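BlEst2 (Bacillus licheniformis, PDB 6WPX) probably hydrolyses ester bonds as a lipase of the alpha/beta-hydrolase clan, captured here in a propeptide form whose C-terminal domain has autoinhibitory effects. Local coordinates at residues Asn230-Val234 and Lys251-Phe255; Phe213-Leu217 and Ser341-Asp347; Phe218-Val222 and Thr315-Leu319. One frame throughout, in Å; residues are numbered along the deposited sequence.

Interaction 1 (Asn230-Val234 and Lys251-Phe255); sequences NDGAV and KWDHF
A histidine-carboxylate pair, His254 and Asp231, joins the loop that precedes strand 245-246 in the chain to the loop that follows it. His254 ND1 donates to Asp231 OD2 over 2.7 Å, N-H...O 162°. The oxygen sits in the imidazole plane, but the ring nitrogen meets the carboxylate on its syn side, 31° out of plane; the two planes are steeply inclined. Backbone reinforces side chain: His254 N donates to Asp231 O at 2.8 Å. With CG between its backbone N and carbonyl carbon (chi1 68°), Asp231 turns OD1 back onto its own loop, where it accepts from Ala233 N at 2.9 Å and Val234 N at 2.8 Å in an Asx turn and wider Asx motif. Ala233 CB rests over one imidazole face, 3.6 Å from the ring centroid, and Tyr118 also stacks on this ring. Replacing Asp231 by alanine would probably leave His254 ND1 without its acceptor, free the imidazole to turn and strip two loop amides of their shared partner. Acid on one loop and histidine on the next, after late strands of the sheet, is the arrangement in alpha/beta-hydrolase catalytic triads, with which this pair is consistent.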
ATOM      1  N   ASN A 230       4.585  -8.556   4.682  1.00 12.58           N
ATOM      2  CA  ASN A 230       3.916  -7.285   4.747  1.00 11.92           C
ATOM      3  C   ASN A 230       3.120  -7.187   6.031  1.00 14.75           C
ATOM      4  O   ASN A 230       2.951  -8.189   6.721  1.00 15.26           O
ATOM      5  CB  ASN A 230       2.999  -7.140   3.479  1.00 10.85           C
ATOM      6  CG  ASN A 230       1.810  -8.050   3.515  1.00 17.11           C
ATOM      7  OD1 ASN A 230       0.779  -7.695   4.075  1.00 13.89           O
ATOM      8  ND2 ASN A 230       1.940  -9.257   2.975  1.00 13.39           N
ATOM      9  N   ASP A 231       2.615  -5.999   6.343  1.00 10.50           N
ATOM     10  CA  ASP A 231       1.860  -5.799   7.582  1.00  9.72           C
ATOM     11  C   ASP A 231       0.341  -5.626   7.293  1.00 15.91           C
ATOM     12  O   ASP A 231      -0.379  -5.093   8.134  1.00 15.48           O
ATOM     13  CB  ASP A 231       2.410  -4.580   8.354  1.00  8.00           C
ATOM     14  CG  ASP A 231       2.172  -3.232   7.673  1.00 17.22           C
ATOM     15  OD1 ASP A 231       1.517  -3.202   6.601  1.00 16.77           O
ATOM     16  OD2 ASP A 231       2.590  -2.216   8.228  1.00 21.57           O
ATOM     17  N   GLY A 232      -0.103  -6.037   6.096  1.00 14.47           N
ATOM     18  CA  GLY A 232      -1.496  -5.884   5.688  1.00 14.76           C
ATOM     19  C   GLY A 232      -1.716  -4.634   4.854  1.00 17.53           C
ATOM     20  O   GLY A 232      -2.723  -4.532   4.148  1.00 14.15           O
ATOM     21  N   ALA A 233      -0.761  -3.681   4.885  1.00 12.50           N
ATOM     22  CA  ALA A 233      -0.907  -2.453   4.095  1.00 12.96           C
ATOM     23  C   ALA A 233       0.355  -2.099   3.351  1.00 14.08           C
ATOM     24  O   ALA A 233       0.286  -1.415   2.346  1.00 12.88           O
ATOM     25  CB  ALA A 233      -1.314  -1.296   5.001  1.00 14.17           C
ATOM     26  N   VAL A 234       1.521  -2.481   3.891  1.00 11.85           N
ATOM     27  CA  VAL A 234       2.801  -2.104   3.295  1.00 11.94           C
ATOM     28  C   VAL A 234       3.697  -3.321   3.322  1.00 13.90           C
ATOM     29  O   VAL A 234       3.732  -4.012   4.343  1.00 13.23           O
ATOM     30  CB  VAL A 234       3.467  -0.898   4.054  1.00 15.38           C
ATOM     31  CG1 VAL A 234       4.762  -0.467   3.372  1.00 14.57           C
ATOM     32  CG2 VAL A 234       2.513   0.296   4.190  1.00 15.32           C
ATOM     33  N   LYS A 251       6.733  -8.343  14.711  1.00 17.74           N
ATOM     34  CA  LYS A 251       5.446  -9.036  14.548  1.00 18.14           C
ATOM     35  C   LYS A 251       4.291  -8.078  14.805  1.00 20.46           C
ATOM     36  O   LYS A 251       3.550  -8.195  15.781  1.00 19.90           O
ATOM     37  CB  LYS A 251       5.399 -10.311  15.394  1.00 20.17           C
ATOM     38  CG  LYS A 251       6.540 -11.269  15.064  1.00 24.85           C
ATOM     39  CD  LYS A 251       6.409 -12.552  15.840  1.00 23.30           C
ATOM     40  CE  LYS A 251       7.571 -13.489  15.604  1.00 24.27           C
ATOM     41  NZ  LYS A 251       7.538 -14.069  14.238  1.00 26.29           N
ATOM     42  N   TRP A 252       4.204  -7.067  13.935  1.00 16.24           N
ATOM     43  CA  TRP A 252       3.167  -6.055  13.988  1.00 15.53           C
ATOM     44  C   TRP A 252       2.425  -6.034  12.678  1.00 17.96           C
ATOM     45  O   TRP A 252       2.991  -6.343  11.637  1.00 15.80           O
ATOM     46  CB  TRP A 252       3.770  -4.646  14.244  1.00 13.58           C
ATOM     47  CG  TRP A 252       4.820  -4.615  15.318  1.00 14.59           C
ATOM     48  CD1 TRP A 252       4.669  -4.977  16.626  1.00 18.33           C
ATOM     49  CD2 TRP A 252       6.203  -4.272  15.152  1.00 14.43           C
ATOM     50  NE1 TRP A 252       5.879  -4.879  17.291  1.00 17.19           N
ATOM     51  CE2 TRP A 252       6.839  -4.459  16.404  1.00 19.06           C
ATOM     52  CE3 TRP A 252       6.973  -3.820  14.062  1.00 15.08           C
ATOM     53  CZ2 TRP A 252       8.203  -4.195  16.594  1.00 18.40           C
ATOM     54  CZ3 TRP A 252       8.312  -3.538  14.260  1.00 15.84           C
ATOM     55  CH2 TRP A 252       8.920  -3.752  15.501  1.00 16.98           C
ATOM     56  N   ASP A 253       1.151  -5.657  12.738  1.00 14.02           N
ATOM     57  CA  ASP A 253       0.387  -5.439  11.537  1.00 13.95           C
ATOM     58  C   ASP A 253       0.342  -3.924  11.420  1.00 18.09           C
ATOM     59  O   ASP A 253       0.846  -3.217  12.316  1.00 15.18           O
ATOM     60  CB  ASP A 253      -1.006  -6.116  11.567  1.00 14.95           C
ATOM     61  CG  ASP A 253      -1.941  -5.693  12.688  1.00 19.22           C
ATOM     62  OD1 ASP A 253      -2.080  -4.490  12.915  1.00 18.67           O
ATOM     63  OD2 ASP A 253      -2.607  -6.568  13.259  1.00 31.22           O
ATOM     64  N   HIS A 254      -0.257  -3.412  10.345  1.00 14.09           N
ATOM     65  CA  HIS A 254      -0.304  -1.967  10.127  1.00 13.05           C
ATOM     66  C   HIS A 254      -1.010  -1.186  11.237  1.00 16.60           C
ATOM     67  O   HIS A 254      -0.681  -0.032  11.423  1.00 14.49           O
ATOM     68  CB  HIS A 254      -0.919  -1.642   8.759  1.00 13.27           C
ATOM     69  CG  HIS A 254      -0.446  -0.339   8.219  1.00 16.67           C
ATOM     70  ND1 HIS A 254       0.917  -0.110   7.938  1.00 19.20           N
ATOM     71  CD2 HIS A 254      -1.151   0.763   7.904  1.00 17.58           C
ATOM     72  CE1 HIS A 254       0.971   1.124   7.481  1.00 17.89           C
ATOM     73  NE2 HIS A 254      -0.242   1.693   7.470  1.00 18.05           N
ATOM     74  N   PHE A 255      -1.954  -1.802  11.965  1.00 14.64           N
ATOM     75  CA  PHE A 255      -2.624  -1.098  13.064  1.00 16.19           C
ATOM     76  C   PHE A 255      -1.836  -1.217  14.365  1.00 17.02           C
ATOM     77  O   PHE A 255      -1.709  -0.240  15.076  1.00 18.49           O
ATOM     78  CB  PHE A 255      -4.070  -1.605  13.282  1.00 19.35           C
ATOM     79  CG  PHE A 255      -4.993  -1.506  12.088  1.00 21.33           C
ATOM     80  CD1 PHE A 255      -4.870  -0.466  11.174  1.00 24.28           C
ATOM     81  CD2 PHE A 255      -6.027  -2.411  11.917  1.00 23.96           C
ATOM     82  CE1 PHE A 255      -5.733  -0.367  10.080  1.00 24.57           C
ATOM     83  CE2 PHE A 255      -6.905  -2.296  10.834  1.00 25.67           C
ATOM     84  CZ  PHE A 255      -6.744  -1.280   9.922  1.00 22.88           C
TER

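Interaction 2 (Phe213-Leu217 and Ser341-Asp347); sequences FGSAL and SIAKTAD
Ser341 OG stands over one face of the Phe213 ring, 3.3 Å from Phe213 CZ, and also has a weak hydrogen bond to Ser356 O on the adjoining strand. Phe213 holds its CG anti to the backbone N (chi1 -176°), which carries the ring out to the serine, and a second aromatic, Phe218, meets it edge-to-face. This is one end of a seam where loop 213-217 runs in the same direction as 341-347, without any conventional hydrogen bond between them. Ser341 and Ala343, two residues apart on the strand, both direct their CB toward the loop.

Further along, Ala343 CB nestles against two loop carbonyls, 3.6 Å from Ser215 O and 3.7 Å from Gly214 O. Gly214, with phi near 103°, turns the loop where a side chain would be jammed against the preceding carbonyl. Midway along the seam Lys344 O is approached by Ala216 CA at 3.5 Å, a weak CA-H...O contact with an angle of 140° at the hydrogen. Ala216 CB lies 3.6 Å from Lys344 O as well. At the other end Ala346 CB touches Leu217 CD2 at 4.2 Å, while Phe255 packs on both residues. Strand 341-344 is the outermost of its antiparallel sheet and pairs with strand 353-360, so the loop is laid against the border of the beta domain. The surfaces that meet are mostly alanine methyls, a serine and carbonyl oxygens; the chemistry implies a join that probably rests on shape fit and dispersion, with a single weak CA-H...O contact added.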
ATOM      1  N   PHE A 213      -8.044 -14.031   9.493  1.00 24.94           N
ATOM      2  CA  PHE A 213      -9.249 -14.252   8.690  1.00 25.96           C
ATOM      3  C   PHE A 213     -10.463 -13.667   9.435  1.00 31.93           C
ATOM      4  O   PHE A 213     -10.671 -13.952  10.609  1.00 32.26           O
ATOM      5  CB  PHE A 213      -9.454 -15.746   8.354  1.00 28.53           C
ATOM      6  CG  PHE A 213     -10.634 -16.000   7.437  1.00 29.75           C
ATOM      7  CD1 PHE A 213     -10.608 -15.586   6.105  1.00 30.56           C
ATOM      8  CD2 PHE A 213     -11.779 -16.640   7.908  1.00 33.38           C
ATOM      9  CE1 PHE A 213     -11.717 -15.785   5.269  1.00 31.63           C
ATOM     10  CE2 PHE A 213     -12.888 -16.865   7.057  1.00 36.33           C
ATOM     11  CZ  PHE A 213     -12.847 -16.444   5.745  1.00 33.19           C
ATOM     12  N   GLY A 214     -11.171 -12.768   8.765  1.00 28.74           N
ATOM     13  CA  GLY A 214     -12.327 -12.065   9.311  1.00 28.97           C
ATOM     14  C   GLY A 214     -12.043 -10.636   9.721  1.00 31.15           C
ATOM     15  O   GLY A 214     -12.983  -9.907  10.016  1.00 31.05           O
ATOM     16  N   SER A 215     -10.754 -10.227   9.773  1.00 26.62           N
ATOM     17  CA  SER A 215     -10.356  -8.875  10.197  1.00 26.44           C
ATOM     18  C   SER A 215     -10.002  -7.946   9.033  1.00 29.17           C
ATOM     19  O   SER A 215      -9.767  -8.418   7.923  1.00 29.45           O
ATOM     20  CB  SER A 215      -9.222  -8.940  11.222  1.00 29.49           C
ATOM     21  OG  SER A 215      -7.996  -9.344  10.633  1.00 37.28           O
ATOM     22  N   ALA A 216      -9.937  -6.632   9.301  1.00 25.48           N
ATOM     23  CA  ALA A 216      -9.684  -5.566   8.324  1.00 25.66           C
ATOM     24  C   ALA A 216      -8.368  -5.651   7.529  1.00 30.60           C
ATOM     25  O   ALA A 216      -8.257  -4.963   6.517  1.00 32.09           O
ATOM     26  CB  ALA A 216      -9.774  -4.207   8.997  1.00 26.76           C
ATOM     27  N   LEU A 217      -7.369  -6.414   7.977  1.00 23.05           N
ATOM     28  CA  LEU A 217      -6.110  -6.469   7.196  1.00 18.69           C
ATOM     29  C   LEU A 217      -5.859  -7.852   6.595  1.00 20.52           C
ATOM     30  O   LEU A 217      -4.743  -8.146   6.158  1.00 19.10           O
ATOM     31  CB  LEU A 217      -4.905  -5.985   8.044  1.00 16.78           C
ATOM     32  CG  LEU A 217      -4.907  -4.504   8.487  1.00 19.91           C
ATOM     33  CD1 LEU A 217      -3.905  -4.281   9.643  1.00 19.76           C
ATOM     34  CD2 LEU A 217      -4.557  -3.580   7.328  1.00 18.41           C
ATOM     35  N   SER A 341     -16.288 -14.563   4.930  1.00 34.16           N
ATOM     36  CA  SER A 341     -16.249 -13.677   6.076  1.00 34.27           C
ATOM     37  C   SER A 341     -16.469 -12.273   5.512  1.00 39.22           C
ATOM     38  O   SER A 341     -16.254 -12.053   4.315  1.00 40.69           O
ATOM     39  CB  SER A 341     -14.885 -13.752   6.745  1.00 38.18           C
ATOM     40  OG  SER A 341     -13.883 -13.325   5.833  1.00 48.28           O
ATOM     41  N   ILE A 342     -16.894 -11.338   6.350  1.00 33.61           N
ATOM     42  CA  ILE A 342     -17.069  -9.943   5.969  1.00 32.74           C
ATOM     43  C   ILE A 342     -16.138  -9.098   6.856  1.00 34.02           C
ATOM     44  O   ILE A 342     -15.938  -9.412   8.033  1.00 31.83           O
ATOM     45  CB  ILE A 342     -18.570  -9.498   6.002  1.00 37.68           C
ATOM     46  CG1 ILE A 342     -18.783  -8.034   5.556  1.00 38.19           C
ATOM     47  CG2 ILE A 342     -19.213  -9.750   7.370  1.00 41.30           C
ATOM     48  CD1 ILE A 342     -18.588  -7.698   4.097  1.00 42.82           C
ATOM     49  N   ALA A 343     -15.504  -8.092   6.264  1.00 30.20           N
ATOM     50  CA  ALA A 343     -14.632  -7.192   7.006  1.00 30.19           C
ATOM     51  C   ALA A 343     -14.650  -5.833   6.336  1.00 34.92           C
ATOM     52  O   ALA A 343     -15.000  -5.727   5.152  1.00 34.54           O
ATOM     53  CB  ALA A 343     -13.215  -7.741   7.070  1.00 29.97           C
ATOM     54  N   LYS A 344     -14.314  -4.782   7.094  1.00 30.37           N
ATOM     55  CA  LYS A 344     -14.211  -3.461   6.502  1.00 29.46           C
ATOM     56  C   LYS A 344     -12.875  -3.469   5.740  1.00 32.92           C
ATOM     57  O   LYS A 344     -11.977  -4.231   6.090  1.00 31.34           O
ATOM     58  CB  LYS A 344     -14.136  -2.384   7.602  1.00 32.44           C
ATOM     59  CG  LYS A 344     -15.434  -2.124   8.338  1.00 46.40           C
ATOM     60  CD  LYS A 344     -15.250  -0.946   9.274  1.00 50.61           C
ATOM     61  CE  LYS A 344     -16.489  -0.654  10.072  1.00 63.17           C
ATOM     62  NZ  LYS A 344     -16.297   0.527  10.957  1.00 71.53           N
ATOM     63  N   THR A 345     -12.733  -2.640   4.713  1.00 30.17           N
ATOM     64  CA  THR A 345     -11.430  -2.527   4.059  1.00 29.58           C
ATOM     65  C   THR A 345     -10.664  -1.450   4.825  1.00 35.03           C
ATOM     66  O   THR A 345     -11.260  -0.755   5.648  1.00 36.39           O
ATOM     67  CB  THR A 345     -11.548  -2.309   2.552  1.00 29.99           C
ATOM     68  OG1 THR A 345     -12.560  -1.352   2.320  1.00 29.10           O
ATOM     69  CG2 THR A 345     -11.882  -3.581   1.813  1.00 30.31           C
ATOM     70  N   ALA A 346      -9.378  -1.316   4.590  1.00 30.98           N
ATOM     71  CA  ALA A 346      -8.624  -0.355   5.413  1.00 30.33           C
ATOM     72  C   ALA A 346      -7.697   0.482   4.539  1.00 33.38           C
ATOM     73  O   ALA A 346      -7.610   0.207   3.360  1.00 32.60           O
ATOM     74  CB  ALA A 346      -7.846  -1.145   6.412  1.00 30.86           C
ATOM     75  N   ASP A 347      -7.031   1.459   5.152  1.00 30.65           N
ATOM     76  CA  ASP A 347      -6.030   2.334   4.483  1.00 29.26           C
ATOM     77  C   ASP A 347      -6.577   2.866   3.149  1.00 29.46           C
ATOM     78  O   ASP A 347      -7.606   3.524   3.131  1.00 27.16           O
ATOM     79  CB  ASP A 347      -4.613   1.721   4.462  1.00 31.52           C
ATOM     80  CG  ASP A 347      -4.367   0.346   3.806  1.00 44.86           C
ATOM     81  OD1 ASP A 347      -4.552  -0.675   4.480  1.00 48.73           O
ATOM     82  OD2 ASP A 347      -3.976   0.316   2.626  1.00 35.66           O
TER

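Interaction 3 (Phe218-Val222 and Thr315-Leu319); sequences FFGGV and TVHWL
Phe219 of helix 218-224 and His317 of strand 313-320 form a T-shaped pair: the phenyl edge points at the imidazole face, centroids 5.1 Å apart and planes at 64°. Phe219 CD1 makes the touch, 3.6 Å from His317 CG. The other aromatic of the helix start, Phe218, only grazes the imidazole, bringing CE2 to the ring edge. Val222, one turn on, brings CG2 within 3.4 Å of His317 NE2, and its other methyl, CG1, lies over a face of the Phe218 ring. Leu319 approaches the far part of Phe219: its CD1 stands over the phenyl face, 4.2 Å from the centroid in a CH-pi contact, while Leu319 CD2 lies 3.8 Å from Phe219 CE2. Thr315, Leu319 and His317 alternate with Val316 and Trp318 along the strand, and only the first three turn toward the helix; the axes of segments 218-222 and 315-319 come within 10.0 Å, their N-to-C directions 129° apart.

The second shell fixes the imidazole. With CG anti to its carbonyl carbon (chi1 -46°), His317 swings NE2 back toward Thr315, whose OG1 hydrogen-bonds it at 2.7 Å. Thr315 OG1 is in turn bonded to Thr384 OG1, and His317 ND1 to Ser356 OG, so flanking strands 377-386 and 353-360 each supply a hydroxyl. Ile382 and Val354 of these strands also touch Phe219. Both ring nitrogens are thus satisfied by hydroxyls, which can donate or accept a hydrogen bond, deep among phenyl and methyl groups. The chemistry implies a polar ring used as a packing surface, and this setting is likely to suit a neutral imidazole better than a charged one.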
ATOM      1  N   PHE A 218      -6.892  -8.687   6.555  1.00 17.01           N
ATOM      2  CA  PHE A 218      -6.784 -10.012   5.908  1.00 15.89           C
ATOM      3  C   PHE A 218      -6.619  -9.812   4.392  1.00 17.17           C
ATOM      4  O   PHE A 218      -5.628 -10.255   3.861  1.00 14.52           O
ATOM      5  CB  PHE A 218      -7.983 -10.914   6.181  1.00 17.38           C
ATOM      6  CG  PHE A 218      -7.799 -12.271   5.562  1.00 19.51           C
ATOM      7  CD1 PHE A 218      -6.823 -13.133   6.027  1.00 23.49           C
ATOM      8  CD2 PHE A 218      -8.543 -12.667   4.466  1.00 21.08           C
ATOM      9  CE1 PHE A 218      -6.637 -14.374   5.449  1.00 24.74           C
ATOM     10  CE2 PHE A 218      -8.367 -13.914   3.895  1.00 23.25           C
ATOM     11  CZ  PHE A 218      -7.408 -14.757   4.381  1.00 22.96           C
ATOM     12  N   PHE A 219      -7.583  -9.155   3.747  1.00 15.83           N
ATOM     13  CA  PHE A 219      -7.509  -8.894   2.289  1.00 15.45           C
ATOM     14  C   PHE A 219      -6.181  -8.219   1.931  1.00 15.89           C
ATOM     15  O   PHE A 219      -5.502  -8.745   1.111  1.00 13.26           O
ATOM     16  CB  PHE A 219      -8.669  -8.075   1.730  1.00 17.43           C
ATOM     17  CG  PHE A 219      -8.322  -7.464   0.395  1.00 18.48           C
ATOM     18  CD1 PHE A 219      -8.180  -8.253  -0.729  1.00 18.09           C
ATOM     19  CD2 PHE A 219      -8.074  -6.108   0.276  1.00 17.96           C
ATOM     20  CE1 PHE A 219      -7.819  -7.697  -1.941  1.00 17.76           C
ATOM     21  CE2 PHE A 219      -7.728  -5.555  -0.945  1.00 18.85           C
ATOM     22  CZ  PHE A 219      -7.593  -6.353  -2.050  1.00 16.42           C
ATOM     23  N   GLY A 220      -5.877  -7.072   2.537  1.00 12.14           N
ATOM     24  CA  GLY A 220      -4.617  -6.365   2.278  1.00 10.38           C
ATOM     25  C   GLY A 220      -3.412  -7.282   2.443  1.00 15.89           C
ATOM     26  O   GLY A 220      -2.541  -7.239   1.633  1.00 15.71           O
ATOM     27  N   GLY A 221      -3.410  -8.078   3.509  1.00 14.79           N
ATOM     28  CA  GLY A 221      -2.322  -9.012   3.783  1.00 14.45           C
ATOM     29  C   GLY A 221      -2.125 -10.077   2.717  1.00 19.04           C
ATOM     30  O   GLY A 221      -1.009 -10.271   2.234  1.00 18.28           O
ATOM     31  N   VAL A 222      -3.197 -10.762   2.323  1.00 16.34           N
ATOM     32  CA  VAL A 222      -3.106 -11.827   1.311  1.00 15.51           C
ATOM     33  C   VAL A 222      -2.863 -11.226  -0.074  1.00 16.48           C
ATOM     34  O   VAL A 222      -2.192 -11.841  -0.874  1.00 16.96           O
ATOM     35  CB  VAL A 222      -4.278 -12.855   1.345  1.00 19.75           C
ATOM     36  CG1 VAL A 222      -4.386 -13.531   2.721  1.00 19.62           C
ATOM     37  CG2 VAL A 222      -5.591 -12.212   0.969  1.00 19.08           C
ATOM     38  N   THR A 315      -7.443 -17.420  -2.582  1.00 19.66           N
ATOM     39  CA  THR A 315      -8.146 -16.508  -1.681  1.00 18.60           C
ATOM     40  C   THR A 315      -9.048 -15.771  -2.647  1.00 22.08           C
ATOM     41  O   THR A 315      -8.635 -15.484  -3.777  1.00 19.74           O
ATOM     42  CB  THR A 315      -7.260 -15.675  -0.754  1.00 20.89           C
ATOM     43  OG1 THR A 315      -6.663 -14.585  -1.463  1.00 18.69           O
ATOM     44  CG2 THR A 315      -6.203 -16.516   0.012  1.00 21.35           C
ATOM     45  N   VAL A 316     -10.298 -15.575  -2.254  1.00 19.44           N
ATOM     46  CA  VAL A 316     -11.349 -15.025  -3.113  1.00 18.21           C
ATOM     47  C   VAL A 316     -11.963 -13.850  -2.381  1.00 18.80           C
ATOM     48  O   VAL A 316     -12.403 -13.988  -1.245  1.00 19.39           O
ATOM     49  CB  VAL A 316     -12.394 -16.127  -3.463  1.00 22.23           C
ATOM     50  CG1 VAL A 316     -13.445 -15.620  -4.449  1.00 21.20           C
ATOM     51  CG2 VAL A 316     -11.726 -17.382  -4.007  1.00 22.62           C
ATOM     52  N   HIS A 317     -11.933 -12.686  -3.016  1.00 14.09           N
ATOM     53  CA  HIS A 317     -12.394 -11.456  -2.400  1.00 14.24           C
ATOM     54  C   HIS A 317     -13.365 -10.705  -3.263  1.00 19.93           C
ATOM     55  O   HIS A 317     -13.074 -10.448  -4.430  1.00 19.42           O
ATOM     56  CB  HIS A 317     -11.190 -10.536  -2.087  1.00 13.13           C
ATOM     57  CG  HIS A 317     -10.075 -11.261  -1.431  1.00 15.79           C
ATOM     58  ND1 HIS A 317     -10.015 -11.391  -0.058  1.00 16.82           N
ATOM     59  CD2 HIS A 317      -9.041 -11.931  -1.980  1.00 16.16           C
ATOM     60  CE1 HIS A 317      -8.958 -12.144   0.186  1.00 15.89           C
ATOM     61  NE2 HIS A 317      -8.337 -12.486  -0.937  1.00 16.01           N
ATOM     62  N   TRP A 318     -14.485 -10.291  -2.669  1.00 18.47           N
ATOM     63  CA  TRP A 318     -15.435  -9.432  -3.360  1.00 18.79           C
ATOM     64  C   TRP A 318     -15.470  -8.123  -2.561  1.00 20.18           C
ATOM     65  O   TRP A 318     -16.047  -8.070  -1.478  1.00 20.80           O
ATOM     66  CB  TRP A 318     -16.824 -10.079  -3.475  1.00 18.56           C
ATOM     67  CG  TRP A 318     -17.795  -9.276  -4.298  1.00 20.13           C
ATOM     68  CD1 TRP A 318     -18.582  -8.246  -3.869  1.00 23.27           C
ATOM     69  CD2 TRP A 318     -18.073  -9.442  -5.699  1.00 19.93           C
ATOM     70  NE1 TRP A 318     -19.347  -7.767  -4.913  1.00 22.63           N
ATOM     71  CE2 TRP A 318     -19.038  -8.470  -6.053  1.00 23.15           C
ATOM     72  CE3 TRP A 318     -17.562 -10.290  -6.705  1.00 20.98           C
ATOM     73  CZ2 TRP A 318     -19.556  -8.369  -7.351  1.00 21.99           C
ATOM     74  CZ3 TRP A 318     -18.048 -10.158  -8.003  1.00 22.23           C
ATOM     75  CH2 TRP A 318     -19.057  -9.229  -8.308  1.00 22.84           C
ATOM     76  N   LEU A 319     -14.797  -7.090  -3.069  1.00 16.41           N
ATOM     77  CA  LEU A 319     -14.783  -5.765  -2.423  1.00 15.42           C
ATOM     78  C   LEU A 319     -15.964  -5.004  -2.929  1.00 19.30           C
ATOM     79  O   LEU A 319     -16.243  -5.044  -4.121  1.00 18.90           O
ATOM     80  CB  LEU A 319     -13.500  -4.981  -2.729  1.00 14.85           C
ATOM     81  CG  LEU A 319     -12.203  -5.474  -2.068  1.00 17.83           C
ATOM     82  CD1 LEU A 319     -11.599  -6.658  -2.845  1.00 17.68           C
ATOM     83  CD2 LEU A 319     -11.218  -4.340  -1.974  1.00 19.17           C
TER

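From the N terminus, the chain first leaves loop 213-217, which runs straight into helix segment 218-222; the partners of both lie far ahead, on the antiparallel beta sheet. Next come 230-234 and 251-255, which lie before and after strand 245-246 in the chain and close the short loop of interaction 1. Interaction 3 then closes a longer loop at 315-319, and interaction 2 the longest at 341-347, so the three are nested without crossing. Interactions 2 and 3 both join the region around helix 218-224 to the beta sheet carrying 313-320 and 341-344. Interaction 1 touches both: Asp347 reaches Ala233, and Asn230 probably hydrogen-bonds Gly221 O.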